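Local coordinates for uricase (Bacillus fastidiosus, PDB 4R8X), which catalyses the oxidation of urate by oxygen to 5-hydroxyisourate, the first step of urate degradation toward (S)-allantoin, at residues A45-K50 against D70-F75; R196-F201 against K242-L247. All blocks are in the same frame, centred on the assembly; numbering follows the deposited sequence.

Contact 1: residues A45-K50 against D70-F75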
loop_
_atom_site.group_PDB
_atom_site.type_symbol
_atom_site.label_atom_id
_atom_site.label_comp_id
_atom_site.label_asym_id
_atom_site.label_seq_id
_atom_site.Cartn_x
_atom_site.Cartn_y
_atom_site.Cartn_z
ATOM N N ALA D 45 -16.336 8.702 4.600
ATOM C CA ALA D 45 -17.217 8.426 5.728
ATOM C C ALA D 45 -17.551 6.943 5.866
ATOM O O ALA D 45 -17.597 6.204 4.880
ATOM C CB ALA D 45 -18.502 9.248 5.621
ATOM N N LYS D 46 -17.805 6.525 7.103
ATOM C CA LYS D 46 -18.171 5.152 7.417
ATOM C C LYS D 46 -19.322 5.200 8.402
ATOM O O LYS D 46 -19.200 5.782 9.487
ATOM C CB LYS D 46 -16.982 4.414 8.035
ATOM C CG LYS D 46 -17.229 2.941 8.302
ATOM C CD LYS D 46 -15.994 2.285 8.906
ATOM C CE LYS D 46 -16.195 0.792 9.099
ATOM N NZ LYS D 46 -14.874 0.103 9.200
ATOM N N VAL D 47 -20.442 4.601 8.017
ATOM C CA VAL D 47 -21.640 4.624 8.854
ATOM C C VAL D 47 -21.983 3.234 9.346
ATOM O O VAL D 47 -21.914 2.271 8.586
ATOM C CB VAL D 47 -22.864 5.228 8.110
ATOM C CG1 VAL D 47 -23.155 4.494 6.797
ATOM C CG2 VAL D 47 -24.097 5.248 9.019
ATOM N N ALA D 48 -22.331 3.136 10.630
ATOM C CA ALA D 48 -22.798 1.890 11.218
ATOM C C ALA D 48 -24.148 2.136 11.871
ATOM O O ALA D 48 -24.306 3.109 12.619
ATOM C CB ALA D 48 -21.802 1.378 12.250
ATOM N N LEU D 49 -25.115 1.271 11.570
ATOM C CA LEU D 49 -26.433 1.327 12.203
ATOM C C LEU D 49 -26.524 0.257 13.285
ATOM O O LEU D 49 -26.024 -0.849 13.124
ATOM C CB LEU D 49 -27.527 1.107 11.158
ATOM C CG LEU D 49 -27.499 1.984 9.909
ATOM C CD1 LEU D 49 -28.797 1.803 9.140
ATOM C CD2 LEU D 49 -27.273 3.453 10.240
ATOM N N LYS D 50 -27.181 0.587 14.393
ATOM C CA LYS D 50 -27.329 -0.341 15.513
ATOM C C LYS D 50 -28.752 -0.353 16.033
ATOM O O LYS D 50 -29.470 0.647 15.956
ATOM C CB LYS D 50 -26.413 0.056 16.671
ATOM C CG LYS D 50 -24.929 0.023 16.359
ATOM C CD LYS D 50 -24.113 0.564 17.526
ATOM C CE LYS D 50 -22.621 0.559 17.210
ATOM N NZ LYS D 50 -21.824 1.049 18.370
ATOM N N ASP D 70 -26.500 0.609 0.274
ATOM C CA ASP D 70 -26.464 1.577 -0.810
ATOM C C ASP D 70 -27.346 2.785 -0.484
ATOM O O ASP D 70 -26.994 3.926 -0.787
ATOM C CB ASP D 70 -26.894 0.918 -2.116
ATOM C CG ASP D 70 -26.906 1.877 -3.275
ATOM O OD1 ASP D 70 -25.826 2.126 -3.841
ATOM O OD2 ASP D 70 -27.998 2.371 -3.631
ATOM N N SER D 71 -28.487 2.532 0.148
ATOM C CA SER D 71 -29.359 3.613 0.587
ATOM C C SER D 71 -28.699 4.487 1.641
ATOM O O SER D 71 -28.910 5.697 1.666
ATOM C CB SER D 71 -30.676 3.049 1.120
ATOM O OG SER D 71 -31.314 2.290 0.118
ATOM N N MET D 72 -27.891 3.882 2.504
ATOM C CA MET D 72 -27.137 4.652 3.495
ATOM C C MET D 72 -26.167 5.606 2.828
ATOM O O MET D 72 -25.997 6.749 3.268
ATOM C CB MET D 72 -26.353 3.753 4.433
ATOM C CG MET D 72 -27.175 2.773 5.212
ATOM S SD MET D 72 -26.082 1.812 6.268
ATOM C CE MET D 72 -27.095 0.365 6.470
ATOM N N LYS D 73 -25.509 5.113 1.783
ATOM C CA LYS D 73 -24.589 5.919 1.012
ATOM C C LYS D 73 -25.312 7.124 0.406
ATOM O O LYS D 73 -24.842 8.251 0.514
ATOM C CB LYS D 73 -23.931 5.058 -0.068
ATOM C CG LYS D 73 -23.171 5.843 -1.127
ATOM C CD LYS D 73 -22.876 4.991 -2.346
ATOM C CE LYS D 73 -24.154 4.579 -3.070
ATOM N NZ LYS D 73 -24.796 5.658 -3.861
ATOM N N ASN D 74 -26.476 6.885 -0.201
ATOM C CA ASN D 74 -27.273 7.967 -0.772
ATOM C C ASN D 74 -27.693 8.976 0.290
ATOM O O ASN D 74 -27.662 10.178 0.069
ATOM C CB ASN D 74 -28.530 7.424 -1.467
ATOM C CG ASN D 74 -28.217 6.588 -2.694
ATOM O OD1 ASN D 74 -27.168 6.745 -3.312
ATOM N ND2 ASN D 74 -29.151 5.707 -3.070
ATOM N N PHE D 75 -28.089 8.468 1.450
ATOM C CA PHE D 75 -28.488 9.310 2.574
ATOM C C PHE D 75 -27.373 10.288 2.949
ATOM O O PHE D 75 -27.608 11.494 3.104
ATOM C CB PHE D 75 -28.823 8.410 3.760
ATOM C CG PHE D 75 -29.570 9.094 4.884
ATOM C CD1 PHE D 75 -28.886 9.781 5.881
ATOM C CD2 PHE D 75 -30.952 8.999 4.973
ATOM C CE1 PHE D 75 -29.568 10.383 6.935
ATOM C CE2 PHE D 75 -31.637 9.599 6.022
ATOM C CZ PHE D 75 -30.949 10.287 6.999
#
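M72 reaches from helix 69-82 to strand 40-50 and touches both V47 and L49. The contact is small and wholly apolar, with no hydrogen bond between the two segments. Its tight part is at the sulfur end of M72. CG of M72 lies beside the backbone N (chi1 -59°), and the chain beyond it is extended, which carries SD and CE across to the strand. CE of M72 meets CD1 of L49 tip to tip at 3.5 Å, closer than usual for two carbons. CG of L49 is 3.8 Å from CE of M72. V47, two residues before L49 on the same side of the strand, touches M72 nearer its root. V47 CG1 crosses M72 at a slant, 4.0 Å from M72 SD and M72 CB. Replacing L49 by a serine would take away CG and both methyls and would probably leave a gap against CE of M72, with that end less firmly held. Away from the strand the helix is polar and partly open to solvent at D70 and K73. There K73 NZ donates to N74 OD1 at 2.7 Å, coming in tilted 34° from the amide's carbonyl plane. The salt bridge from K73 NZ to D70 OD1 is long, at 3.7 Å. N74 ND2 is bonded to Y187 and T189 of the second subunit. V47 also touches F99 of helix 88-102. Helices packed by apolar side chains on one face of an antiparallel sheet are characteristic of the T-fold (tunnelling fold) of the uricase family.

Contact 2: residues R196-F201 against K242-L247; sequences RPLYIF and KSIQHL
I200 sends its two branches from strand 198-208 to two residues of helix 244-258, I244 and L247. Its CB points toward the helix and splits there. I200 CG2, the shorter branch, lies 3.8 Å from I244 CD1 and 3.9 Å from I244 CG1, as the two isoleucine side chains run antiparallel past one another. A chi1 of 65° sets I200 CG1 over the backbone, flanked by N and C, and the chain leads on, extended, to CD1. I200 CD1 meets L247 CD2 tip to tip at 3.6 Å. L198, on the same side of the strand, adds CD1 at 4.1 Å from I244 CG1. F236 of helix 225-238 covers L198, I200 and L247 as well. The start of the helix is fixed by its own polar bonds. S243 is the N-cap, and its OG accepts from H246 N at 2.9 Å in a nearly straight bond (165°). K242 N donates to H246 ND1 at 3.0 Å, from a position tilted out of the ring plane. CD of K242 lies over the centre of one face of that ring. No hydrogen bond links residues 196-201 to 242-247. The two are joined by methyl and methylene packing alone, while the S243 cap and the K242-H246 bond fix the helix start that carries Q245, a predicted urate-binding residue.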
loop_
_atom_site.group_PDB
_atom_site.type_symbol
_atom_site.label_atom_id
_atom_site.label_comp_id
_atom_site.label_asym_id
_atom_site.label_seq_id
_atom_site.Cartn_x
_atom_site.Cartn_y
_atom_site.Cartn_z
ATOM N N ARG D 196 20.925 10.675 16.302
ATOM C CA ARG D 196 20.218 10.821 15.038
ATOM C C ARG D 196 19.087 11.823 15.217
ATOM O O ARG D 196 18.604 12.023 16.327
ATOM C CB ARG D 196 19.646 9.477 14.580
ATOM C CG ARG D 196 20.681 8.404 14.319
ATOM C CD ARG D 196 20.733 7.408 15.463
ATOM N NE ARG D 196 19.525 6.598 15.527
ATOM C CZ ARG D 196 19.132 5.938 16.609
ATOM N NH1 ARG D 196 19.857 6.003 17.716
ATOM N NH2 ARG D 196 18.016 5.222 16.588
ATOM N N PRO D 197 18.652 12.458 14.123
ATOM C CA PRO D 197 17.524 13.392 14.222
ATOM C C PRO D 197 16.250 12.652 14.636
ATOM O O PRO D 197 15.897 11.652 14.019
ATOM C CB PRO D 197 17.384 13.936 12.790
ATOM C CG PRO D 197 18.685 13.621 12.105
ATOM C CD PRO D 197 19.211 12.383 12.761
ATOM N N LEU D 198 15.582 13.118 15.683
ATOM C CA LEU D 198 14.324 12.502 16.097
ATOM C C LEU D 198 13.234 12.650 15.030
ATOM O O LEU D 198 12.911 13.760 14.599
ATOM C CB LEU D 198 13.847 13.093 17.421
ATOM C CG LEU D 198 12.614 12.430 18.037
ATOM C CD1 LEU D 198 12.876 10.956 18.316
ATOM C CD2 LEU D 198 12.187 13.151 19.307
ATOM N N TYR D 199 12.674 11.516 14.619
ATOM C CA TYR D 199 11.690 11.478 13.552
ATOM C C TYR D 199 10.463 10.786 14.128
ATOM O O TYR D 199 10.530 9.628 14.531
ATOM C CB TYR D 199 12.273 10.729 12.344
ATOM C CG TYR D 199 11.391 10.666 11.110
ATOM C CD1 TYR D 199 10.376 11.589 10.884
ATOM C CD2 TYR D 199 11.583 9.670 10.164
ATOM C CE1 TYR D 199 9.581 11.516 9.759
ATOM C CE2 TYR D 199 10.783 9.587 9.043
ATOM C CZ TYR D 199 9.792 10.514 8.849
ATOM O OH TYR D 199 8.999 10.417 7.738
ATOM N N ILE D 200 9.347 11.515 14.178
ATOM C CA ILE D 200 8.135 11.047 14.854
ATOM C C ILE D 200 6.895 11.086 13.964
ATOM O O ILE D 200 6.762 11.951 13.094
ATOM C CB ILE D 200 7.848 11.859 16.144
ATOM C CG1 ILE D 200 7.533 13.319 15.810
ATOM C CG2 ILE D 200 9.032 11.790 17.096
ATOM C CD1 ILE D 200 7.173 14.176 17.030
ATOM N N PHE D 201 6.008 10.119 14.175
ATOM C CA PHE D 201 4.662 10.139 13.614
ATOM C C PHE D 201 3.741 10.403 14.791
ATOM O O PHE D 201 3.931 9.808 15.857
ATOM C CB PHE D 201 4.282 8.782 13.013
ATOM C CG PHE D 201 5.058 8.399 11.773
ATOM C CD1 PHE D 201 6.108 9.177 11.285
ATOM C CD2 PHE D 201 4.704 7.258 11.079
ATOM C CE1 PHE D 201 6.806 8.794 10.145
ATOM C CE2 PHE D 201 5.391 6.876 9.935
ATOM C CZ PHE D 201 6.441 7.648 9.471
ATOM N N LYS D 242 13.223 15.185 26.082
ATOM C CA LYS D 242 14.060 14.163 26.702
ATOM C C LYS D 242 13.647 12.781 26.210
ATOM O O LYS D 242 14.298 11.777 26.505
ATOM C CB LYS D 242 13.912 14.224 28.223
ATOM C CG LYS D 242 14.331 15.547 28.846
ATOM C CD LYS D 242 13.818 15.650 30.281
ATOM C CE LYS D 242 14.095 17.021 30.883
ATOM N NZ LYS D 242 13.297 17.234 32.115
ATOM N N SER D 243 12.544 12.747 25.473
ATOM C CA SER D 243 12.001 11.522 24.902
ATOM C C SER D 243 10.743 11.909 24.160
ATOM O O SER D 243 10.267 13.036 24.285
ATOM C CB SER D 243 11.633 10.512 25.984
ATOM O OG SER D 243 10.711 11.077 26.896
ATOM N N ILE D 244 10.205 10.979 23.381
ATOM C CA ILE D 244 8.909 11.207 22.762
ATOM C C ILE D 244 7.850 11.303 23.856
ATOM O O ILE D 244 6.932 12.121 23.767
ATOM C CB ILE D 244 8.555 10.094 21.770
ATOM C CG1 ILE D 244 9.542 10.094 20.608
ATOM C CG2 ILE D 244 7.143 10.278 21.236
ATOM C CD1 ILE D 244 9.304 8.975 19.648
ATOM N N GLN D 245 7.985 10.470 24.888
ATOM C CA GLN D 245 7.079 10.500 26.034
ATOM C C GLN D 245 6.998 11.903 26.611
ATOM O O GLN D 245 5.916 12.451 26.789
ATOM C CB GLN D 245 7.546 9.535 27.129
ATOM C CG GLN D 245 7.338 8.065 26.810
ATOM C CD GLN D 245 8.529 7.422 26.127
ATOM O OE1 GLN D 245 9.236 8.059 25.337
ATOM N NE2 GLN D 245 8.759 6.146 26.428
ATOM N N HIS D 246 8.164 12.473 26.893
ATOM C CA HIS D 246 8.274 13.820 27.431
ATOM C C HIS D 246 7.697 14.857 26.460
ATOM O O HIS D 246 6.948 15.746 26.854
ATOM C CB HIS D 246 9.746 14.091 27.753
ATOM C CG HIS D 246 10.028 15.481 28.230
ATOM N ND1 HIS D 246 10.819 16.360 27.523
ATOM C CD2 HIS D 246 9.642 16.138 29.351
ATOM C CE1 HIS D 246 10.906 17.500 28.186
ATOM N NE2 HIS D 246 10.200 17.391 29.298
ATOM N N LEU D 247 8.035 14.727 25.182
ATOM C CA LEU D 247 7.530 15.643 24.163
ATOM C C LEU D 247 6.006 15.716 24.111
ATOM O O LEU D 247 5.432 16.810 24.120
ATOM C CB LEU D 247 8.091 15.263 22.797
ATOM C CG LEU D 247 7.507 16.006 21.595
ATOM C CD1 LEU D 247 7.833 17.497 21.674
ATOM C CD2 LEU D 247 8.044 15.396 20.320
#

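Contacts 1 and 2 join helices to the same antiparallel sheet, through strands 40-50 and 198-208. They lie on opposite sides of the chain's centre, one in each of the two uricase-family halves of the chain. Their centres are 39 Å apart and their nearest atoms about 21 Å, so they do not touch. Contact 1 is away from the predicted substrate site. Contact 2 holds R196 and Q245 of that site. The side chain of I244 is about 3 Å from that of N271, a predicted oxygen-binding residue, and that of L198 about 4 Å from the side chain of F179, a predicted urate-binding residue. The second subunit packs against residues of both contacts.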